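Local coordinates for protein alpha-galactosidase 1 (Saccharomyces cerevisiae, PDB 3LRK) that catalyses the hydrolysis of terminal, non-reducing alpha-D-galactose residues from alpha-D-galactosides such as galactose oligosaccharides and galactomannans, working as a secreted, glycosylated homotetramer, at residues 430-433 and 439-442; 348-353 and 464-469; 371-376 and 389-394. The protein carries 1 engineered substitution. All blocks are in the same frame, centred on the assembly; numbering follows the deposited sequence.

The three contacts all involve the C-terminal beta-sandwich domain or the segments packed on it, and all lie away from the active site of the TIM-barrel domain. Contacts 1 and 2, with centres about 11 Å apart, share a cluster: Phe440 CE2 comes within 3.3 Å of Arg468 CZ, and Leu432 CD2 lies 3.5 Å from Arg466 NH1. Contacts 2 and 3, about 10 Å apart between centres, meet through neighbouring antiparallel strands 461-469 and 391-395, where Arg466 O and Arg468 O probably accept hydrogen bonds from Tyr394 N and Asp392 N. Contacts 1 and 3 are farther apart, about 19 Å between centres, yet Phe440 O still touches Tyr394 CB at 3.3 Å.

Contact 1: residues 430-433 and 439-442; sequences DGLS and LFGQ
Two short helical segments, 428-433 and a weakly bonded 437-440, follow each other across a short loop, and Leu432 of the first packs on Leu439 and Phe440 of the second. The contact is apolar, with no hydrogen bond between the two segments. The CD2 methyl of Leu432 makes the side-chain contacts closest to the ring: it sits over one face of Phe440, 3.8 Å from the centroid and 28° off the normal, a CH-pi contact displaced toward the rim. Its nearest ring atom is CZ, at 3.4 Å. The same methyl also reaches Leu439 CB, at 4.0 Å, roughly at a right angle to its contact with the ring. The carbonyl of Leu432 meets the ring too, but at its edge and in its plane, with O 3.5 Å from Phe440 CZ, where the weakly positive ring hydrogens suit an oxygen.

Leu439 points at the first helix and touches its backbone. Chi1 of -53° aims the side chain there, and an extended second torsion carries CD1 to 3.6 Å from both Gly431 CA and Leu432 N. Glycine suits position 431 because a beta carbon there would run into this methyl. Gly441, the first residue to leave helical angles, has a positive phi of 74°, which glycine adopts readily, and the chain then enters strand 442-447.

Leu439 also packs against Tyr421 of a loop, while Leu432 and Phe440 face strand 461-469: both rest on Arg466, and Phe440 makes a cation-pi contact with Arg468.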
loop_
_atom_site.group_PDB
_atom_site.type_symbol
_atom_site.label_atom_id
_atom_site.label_comp_id
_atom_site.label_asym_id
_atom_site.label_seq_id
_atom_site.Cartn_x
_atom_site.Cartn_y
_atom_site.Cartn_z
ATOM N N ASP A 430 -21.225 11.994 39.069
ATOM C CA ASP A 430 -22.105 12.160 40.226
ATOM C C ASP A 430 -23.577 12.269 39.827
ATOM O O ASP A 430 -24.431 11.619 40.436
ATOM C CB ASP A 430 -21.665 13.368 41.061
ATOM C CG ASP A 430 -20.345 13.129 41.788
ATOM O OD1 ASP A 430 -19.764 12.023 41.668
ATOM O OD2 ASP A 430 -19.885 14.053 42.490
ATOM N N GLY A 431 -23.861 13.071 38.797
ATOM C CA GLY A 431 -25.212 13.214 38.257
ATOM C C GLY A 431 -25.856 11.892 37.863
ATOM O O GLY A 431 -27.018 11.638 38.199
ATOM N N LEU A 432 -25.099 11.050 37.156
ATOM C CA LEU A 432 -25.581 9.734 36.712
ATOM C C LEU A 432 -25.918 8.809 37.889
ATOM O O LEU A 432 -26.899 8.064 37.836
ATOM C CB LEU A 432 -24.575 9.065 35.764
ATOM C CG LEU A 432 -24.371 9.689 34.372
ATOM C CD1 LEU A 432 -23.067 9.221 33.748
ATOM C CD2 LEU A 432 -25.545 9.433 33.427
ATOM N N SER A 433 -25.103 8.879 38.942
ATOM C CA SER A 433 -25.319 8.120 40.183
ATOM C C SER A 433 -26.619 8.518 40.875
ATOM O O SER A 433 -27.345 7.663 41.387
ATOM C CB SER A 433 -24.152 8.330 41.148
ATOM O OG SER A 433 -22.931 7.884 40.586
ATOM N N LEU A 439 -29.602 13.906 32.598
ATOM C CA LEU A 439 -28.486 13.158 32.006
ATOM C C LEU A 439 -28.883 11.830 31.345
ATOM O O LEU A 439 -28.052 11.184 30.704
ATOM C CB LEU A 439 -27.374 12.922 33.043
ATOM C CG LEU A 439 -26.792 14.109 33.822
ATOM C CD1 LEU A 439 -25.650 13.638 34.694
ATOM C CD2 LEU A 439 -26.330 15.238 32.902
ATOM N N PHE A 440 -30.139 11.419 31.494
ATOM C CA PHE A 440 -30.585 10.130 30.958
ATOM C C PHE A 440 -31.576 10.239 29.803
ATOM O O PHE A 440 -31.788 9.273 29.069
ATOM C CB PHE A 440 -31.155 9.238 32.074
ATOM C CG PHE A 440 -30.106 8.648 32.967
ATOM C CD1 PHE A 440 -29.819 9.224 34.199
ATOM C CD2 PHE A 440 -29.388 7.519 32.567
ATOM C CE1 PHE A 440 -28.838 8.687 35.026
ATOM C CE2 PHE A 440 -28.401 6.974 33.384
ATOM C CZ PHE A 440 -28.130 7.558 34.623
ATOM N N GLY A 441 -32.153 11.425 29.633
ATOM C CA GLY A 441 -33.257 11.616 28.705
ATOM C C GLY A 441 -34.529 11.020 29.284
ATOM O O GLY A 441 -34.695 10.960 30.504
ATOM N N GLN A 442 -35.411 10.556 28.408
ATOM C CA GLN A 442 -36.715 10.046 28.816
ATOM C C GLN A 442 -36.880 8.571 28.460
ATOM O O GLN A 442 -36.605 8.162 27.331
ATOM C CB GLN A 442 -37.823 10.869 28.153
ATOM C CG GLN A 442 -39.234 10.570 28.633
ATOM C CD GLN A 442 -39.754 11.578 29.655
ATOM O OE1 GLN A 442 -38.985 12.303 30.303
ATOM N NE2 GLN A 442 -41.074 11.624 29.801
#

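Contact 2: residues 348-353 and 464-469; sequences GPLDNG and FYRLRP
Arg466 of strand 461-469 meets the turn after strand 342-349 by polar and apolar contacts at once. In the single direct hydrogen bond between the segments, Arg466 NH2 donates to Asn352 OD1 at 2.9 Å. The oxygen lies close to the guanidinium plane, but the donor stands 53° out of the carbonyl plane, so the bond misses the lone-pair directions, and its N-H...O angle of 142° is bent. The amide stands nearly perpendicular to the guanidinium, and its oxygen also accepts from Asp354 N. Water 1 adds a second link at the guanidinium edge, accepting from Arg466 NH2 at 2.9 Å and from the backbone N of Asn352. An extended side chain, with CG anti to the backbone N (chi1 -170°), lets Arg466 reach this far.

The apolar contact is made by Leu350, whose CD1 lies over the centre of one guanidinium face, 3.4 Å from Arg466 CZ. A branched aliphatic side chain suits that flat, weakly solvated surface while the edge keeps its polar partners.

Within the turn, type I from Leu350 to Gly353, Gly353 N donates to Leu350 O at 2.9 Å. Gly353 takes a positive phi, where a side chain would press on the preceding carbonyl oxygen.

Asp354 forms salt bridges with both Arg466 and Arg468, probably offsetting part of their charge. Strand 355-361 runs between strands 342-349 and 461-469 in the antiparallel sheet, while Ile315 of helix 310-316 packs on Leu350 and Arg466.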
loop_
_atom_site.group_PDB
_atom_site.type_symbol
_atom_site.label_atom_id
_atom_site.label_comp_id
_atom_site.label_asym_id
_atom_site.label_seq_id
_atom_site.Cartn_x
_atom_site.Cartn_y
_atom_site.Cartn_z
ATOM N N GLY A 348 -22.126 0.537 22.526
ATOM C CA GLY A 348 -20.964 0.647 23.402
ATOM C C GLY A 348 -21.309 0.609 24.879
ATOM O O GLY A 348 -22.381 1.074 25.285
ATOM N N PRO A 349 -20.392 0.062 25.699
ATOM C CA PRO A 349 -20.611 -0.025 27.139
ATOM C C PRO A 349 -20.440 1.317 27.831
ATOM O O PRO A 349 -19.714 2.188 27.337
ATOM C CB PRO A 349 -19.522 -0.991 27.600
ATOM C CG PRO A 349 -18.428 -0.846 26.598
ATOM C CD PRO A 349 -19.099 -0.526 25.295
ATOM N N LEU A 350 -21.119 1.467 28.967
ATOM C CA LEU A 350 -21.013 2.657 29.794
ATOM C C LEU A 350 -20.625 2.231 31.192
ATOM O O LEU A 350 -21.010 1.148 31.638
ATOM C CB LEU A 350 -22.337 3.427 29.823
ATOM C CG LEU A 350 -22.787 4.041 28.499
ATOM C CD1 LEU A 350 -24.265 4.419 28.543
ATOM C CD2 LEU A 350 -21.913 5.252 28.122
ATOM N N ASP A 351 -19.872 3.086 31.880
ATOM C CA ASP A 351 -19.244 2.707 33.138
ATOM C C ASP A 351 -20.207 2.196 34.221
ATOM O O ASP A 351 -19.847 1.295 34.984
ATOM C CB ASP A 351 -18.405 3.847 33.685
ATOM C CG ASP A 351 -17.421 3.382 34.745
ATOM O OD1 ASP A 351 -17.537 3.849 35.892
ATOM O OD2 ASP A 351 -16.551 2.539 34.426
ATOM N N ASN A 352 -21.414 2.758 34.283
ATOM C CA ASN A 352 -22.415 2.339 35.292
ATOM C C ASN A 352 -23.163 1.041 34.947
ATOM O O ASN A 352 -24.042 0.596 35.703
ATOM C CB ASN A 352 -23.407 3.477 35.596
ATOM C CG ASN A 352 -24.442 3.686 34.490
ATOM O OD1 ASN A 352 -24.269 3.238 33.356
ATOM N ND2 ASN A 352 -25.515 4.400 34.818
ATOM N N GLY A 353 -22.826 0.451 33.801
ATOM C CA GLY A 353 -23.438 -0.794 33.353
ATOM C C GLY A 353 -24.471 -0.625 32.253
ATOM O O GLY A 353 -24.949 -1.611 31.695
ATOM N N PHE A 464 -30.813 7.804 19.084
ATOM C CA PHE A 464 -29.691 7.720 20.018
ATOM C C PHE A 464 -30.209 7.360 21.416
ATOM O O PHE A 464 -30.875 8.172 22.061
ATOM C CB PHE A 464 -28.942 9.060 20.014
ATOM C CG PHE A 464 -27.519 8.983 20.504
ATOM C CD1 PHE A 464 -26.643 8.003 20.032
ATOM C CD2 PHE A 464 -27.044 9.921 21.415
ATOM C CE1 PHE A 464 -25.330 7.950 20.484
ATOM C CE2 PHE A 464 -25.724 9.876 21.870
ATOM C CZ PHE A 464 -24.871 8.891 21.396
ATOM N N TYR A 465 -29.903 6.143 21.868
ATOM C CA TYR A 465 -30.469 5.606 23.116
ATOM C C TYR A 465 -29.466 5.248 24.199
ATOM O O TYR A 465 -28.339 4.828 23.915
ATOM C CB TYR A 465 -31.274 4.332 22.852
ATOM C CG TYR A 465 -32.367 4.435 21.825
ATOM C CD1 TYR A 465 -32.376 3.583 20.725
ATOM C CD2 TYR A 465 -33.396 5.369 21.950
ATOM C CE1 TYR A 465 -33.381 3.646 19.771
ATOM C CE2 TYR A 465 -34.406 5.449 20.990
ATOM C CZ TYR A 465 -34.389 4.578 19.910
ATOM O OH TYR A 465 -35.371 4.633 18.954
ATOM N N ARG A 466 -29.915 5.370 25.447
ATOM C CA ARG A 466 -29.234 4.765 26.577
ATOM C C ARG A 466 -30.117 3.638 27.121
ATOM O O ARG A 466 -31.286 3.860 27.439
ATOM C CB ARG A 466 -28.928 5.804 27.662
ATOM C CG ARG A 466 -28.016 5.284 28.763
ATOM C CD ARG A 466 -27.481 6.388 29.662
ATOM N NE ARG A 466 -26.574 5.823 30.659
ATOM C CZ ARG A 466 -25.428 6.372 31.052
ATOM N NH1 ARG A 466 -25.022 7.525 30.537
ATOM N NH2 ARG A 466 -24.673 5.753 31.953
ATOM N N LEU A 467 -29.561 2.428 27.188
ATOM C CA LEU A 467 -30.263 1.274 27.760
ATOM C C LEU A 467 -29.848 1.048 29.204
ATOM O O LEU A 467 -28.662 1.080 29.529
ATOM C CB LEU A 467 -30.022 -0.008 26.942
ATOM C CG LEU A 467 -30.500 -0.151 25.485
ATOM C CD1 LEU A 467 -30.832 -1.604 25.169
ATOM C CD2 LEU A 467 -31.689 0.721 25.140
ATOM N N ARG A 468 -30.835 0.815 30.070
ATOM C CA ARG A 468 -30.593 0.614 31.500
ATOM C C ARG A 468 -31.297 -0.664 31.949
ATOM O O ARG A 468 -32.377 -0.977 31.445
ATOM C CB ARG A 468 -31.106 1.806 32.323
ATOM C CG ARG A 468 -30.660 3.178 31.825
ATOM C CD ARG A 468 -30.833 4.240 32.895
ATOM N NE ARG A 468 -29.895 4.042 34.001
ATOM C CZ ARG A 468 -29.961 4.663 35.174
ATOM N NH1 ARG A 468 -30.926 5.545 35.418
ATOM N NH2 ARG A 468 -29.053 4.400 36.107
ATOM N N PRO A 469 -30.686 -1.418 32.885
ATOM C CA PRO A 469 -31.371 -2.625 33.350
ATOM C C PRO A 469 -32.652 -2.248 34.084
ATOM O O PRO A 469 -32.623 -1.376 34.953
ATOM C CB PRO A 469 -30.358 -3.257 34.319
ATOM C CG PRO A 469 -29.037 -2.616 33.982
ATOM C CD PRO A 469 -29.386 -1.231 33.556
HETATM O O HOH W 1 -22.054 5.579 33.125
#

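Contact 3: residues 371-376 and 389-394; sequences TTLEEI and STWDIY
The indole of Trp391 is the flat group here, and Leu373 of helix 373-376 approaches its five-membered ring obliquely. CD2 of the leucine is 3.6 Å from Trp391 CD1 and 4.1 Å from Trp391 CG. Phe377 also meets the indole, with the two ring planes about 35° apart, and Pro469 of strand 461-469 touches it as well. At the indole's polar position, NE1 donates to the backbone O of Lys386, which satisfies the nitrogen and helps fix the rotation of an otherwise apolar group.

The other methyl of Leu373 turns to the backbone: CD1 lies 3.3 Å from Ser389 O, a buried carbonyl oxygen with no polar partner in the model. Chi1 of -67° points Leu373 at strand 391-395, and the fork at CG sends CD2 to Trp391 and CD1 to Ser389 O, so a leucine suits such a divided surface.

Polar side chains organise the start of the helix. Thr372 is the N-cap, its OG1 accepting a weak bond from Glu375 N at 3.4 Å. A threonine suits the place because its hydroxyl can take an N-H left over in the first helical turn. Thr371 OG1 donates to Glu375 OE1 at 2.7 Å, on the anti lone pair, and the same oxygen accepts from Trp328 NE1.

A short capped helix thus packs by Leu373, its first residue, on the tryptophan of strand 391-395, within the C-terminal beta-sandwich domain of this GH27 enzyme.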
loop_
_atom_site.group_PDB
_atom_site.type_symbol
_atom_site.label_atom_id
_atom_site.label_comp_id
_atom_site.label_asym_id
_atom_site.label_seq_id
_atom_site.Cartn_x
_atom_site.Cartn_y
_atom_site.Cartn_z
ATOM N N THR A 371 -33.319 -3.228 15.768
ATOM C CA THR A 371 -32.284 -4.097 16.303
ATOM C C THR A 371 -32.849 -4.976 17.427
ATOM O O THR A 371 -34.035 -4.888 17.756
ATOM C CB THR A 371 -31.030 -3.292 16.762
ATOM O OG1 THR A 371 -29.981 -4.208 17.099
ATOM C CG2 THR A 371 -31.340 -2.388 17.958
ATOM N N THR A 372 -31.997 -5.835 17.982
ATOM C CA THR A 372 -32.362 -6.759 19.055
ATOM C C THR A 372 -31.292 -6.679 20.133
ATOM O O THR A 372 -30.232 -6.095 19.906
ATOM C CB THR A 372 -32.405 -8.225 18.550
ATOM O OG1 THR A 372 -31.094 -8.616 18.131
ATOM C CG2 THR A 372 -33.377 -8.400 17.375
ATOM N N LEU A 373 -31.554 -7.283 21.293
ATOM C CA LEU A 373 -30.554 -7.379 22.363
ATOM C C LEU A 373 -29.291 -8.124 21.931
ATOM O O LEU A 373 -28.189 -7.801 22.394
ATOM C CB LEU A 373 -31.138 -8.045 23.616
ATOM C CG LEU A 373 -32.223 -7.311 24.414
ATOM C CD1 LEU A 373 -32.730 -8.212 25.544
ATOM C CD2 LEU A 373 -31.724 -5.976 24.965
ATOM N N GLU A 374 -29.455 -9.119 21.058
ATOM C CA GLU A 374 -28.325 -9.910 20.549
ATOM C C GLU A 374 -27.338 -9.037 19.773
ATOM O O GLU A 374 -26.130 -9.179 19.947
ATOM C CB GLU A 374 -28.802 -11.089 19.687
ATOM C CG GLU A 374 -29.675 -12.108 20.431
ATOM C CD GLU A 374 -29.952 -13.379 19.629
ATOM O OE1 GLU A 374 -29.551 -13.454 18.446
ATOM O OE2 GLU A 374 -30.572 -14.312 20.190
ATOM N N GLU A 375 -27.864 -8.130 18.947
ATOM C CA GLU A 375 -27.048 -7.179 18.178
ATOM C C GLU A 375 -26.459 -6.080 19.052
ATOM O O GLU A 375 -25.281 -5.741 18.911
ATOM C CB GLU A 375 -27.855 -6.530 17.058
ATOM C CG GLU A 375 -28.256 -7.449 15.924
ATOM C CD GLU A 375 -28.698 -6.675 14.696
ATOM O OE1 GLU A 375 -29.251 -5.562 14.846
ATOM O OE2 GLU A 375 -28.478 -7.181 13.573
ATOM N N ILE A 376 -27.287 -5.513 19.931
ATOM C CA ILE A 376 -26.848 -4.481 20.875
ATOM C C ILE A 376 -25.705 -4.990 21.756
ATOM O O ILE A 376 -24.664 -4.336 21.877
ATOM C CB ILE A 376 -28.015 -3.979 21.761
ATOM C CG1 ILE A 376 -29.009 -3.169 20.923
ATOM C CG2 ILE A 376 -27.488 -3.165 22.937
ATOM C CD1 ILE A 376 -30.380 -2.987 21.576
ATOM N N SER A 389 -31.985 -10.560 30.143
ATOM C CA SER A 389 -32.623 -9.489 30.915
ATOM C C SER A 389 -33.438 -8.536 30.059
ATOM O O SER A 389 -33.283 -8.490 28.835
ATOM C CB SER A 389 -31.574 -8.680 31.682
ATOM O OG SER A 389 -30.883 -9.491 32.607
ATOM N N THR A 390 -34.300 -7.767 30.724
ATOM C CA THR A 390 -35.089 -6.723 30.073
ATOM C C THR A 390 -34.417 -5.368 30.315
ATOM O O THR A 390 -33.941 -5.088 31.421
ATOM C CB THR A 390 -36.564 -6.752 30.563
ATOM O OG1 THR A 390 -37.164 -7.987 30.157
ATOM C CG2 THR A 390 -37.380 -5.598 29.985
ATOM N N TRP A 391 -34.358 -4.546 29.266
ATOM C CA TRP A 391 -33.670 -3.255 29.326
ATOM C C TRP A 391 -34.621 -2.115 29.031
ATOM O O TRP A 391 -35.372 -2.173 28.059
ATOM C CB TRP A 391 -32.497 -3.218 28.337
ATOM C CG TRP A 391 -31.406 -4.184 28.692
ATOM C CD1 TRP A 391 -31.415 -5.536 28.497
ATOM C CD2 TRP A 391 -30.155 -3.876 29.324
ATOM N NE1 TRP A 391 -30.249 -6.091 28.967
ATOM C CE2 TRP A 391 -29.457 -5.095 29.477
ATOM C CE3 TRP A 391 -29.557 -2.690 29.773
ATOM C CZ2 TRP A 391 -28.184 -5.163 30.056
ATOM C CZ3 TRP A 391 -28.295 -2.757 30.350
ATOM C CH2 TRP A 391 -27.624 -3.989 30.488
ATOM N N ASP A 392 -34.581 -1.084 29.871
ATOM C CA ASP A 392 -35.345 0.136 29.638
ATOM C C ASP A 392 -34.636 1.006 28.608
ATOM O O ASP A 392 -33.426 1.223 28.700
ATOM C CB ASP A 392 -35.534 0.912 30.940
ATOM C CG ASP A 392 -36.551 0.255 31.874
ATOM O OD1 ASP A 392 -37.350 -0.576 31.397
ATOM O OD2 ASP A 392 -36.543 0.579 33.083
ATOM N N ILE A 393 -35.399 1.478 27.627
ATOM C CA ILE A 393 -34.878 2.334 26.569
ATOM C C ILE A 393 -35.090 3.791 26.959
ATOM O O ILE A 393 -36.211 4.197 27.278
ATOM C CB ILE A 393 -35.573 2.062 25.213
ATOM C CG1 ILE A 393 -35.519 0.569 24.861
ATOM C CG2 ILE A 393 -34.954 2.918 24.091
ATOM C CD1 ILE A 393 -36.442 0.165 23.728
ATOM N N TYR A 394 -34.009 4.567 26.943
ATOM C CA TYR A 394 -34.089 6.003 27.147
ATOM C C TYR A 394 -33.696 6.740 25.868
ATOM O O TYR A 394 -32.667 6.430 25.260
ATOM C CB TYR A 394 -33.178 6.432 28.293
ATOM C CG TYR A 394 -33.672 6.057 29.670
ATOM C CD1 TYR A 394 -33.582 4.744 30.134
ATOM C CD2 TYR A 394 -34.214 7.020 30.519
ATOM C CE1 TYR A 394 -34.032 4.397 31.407
ATOM C CE2 TYR A 394 -34.664 6.683 31.797
ATOM C CZ TYR A 394 -34.567 5.375 32.230
ATOM O OH TYR A 394 -35.013 5.033 33.484
#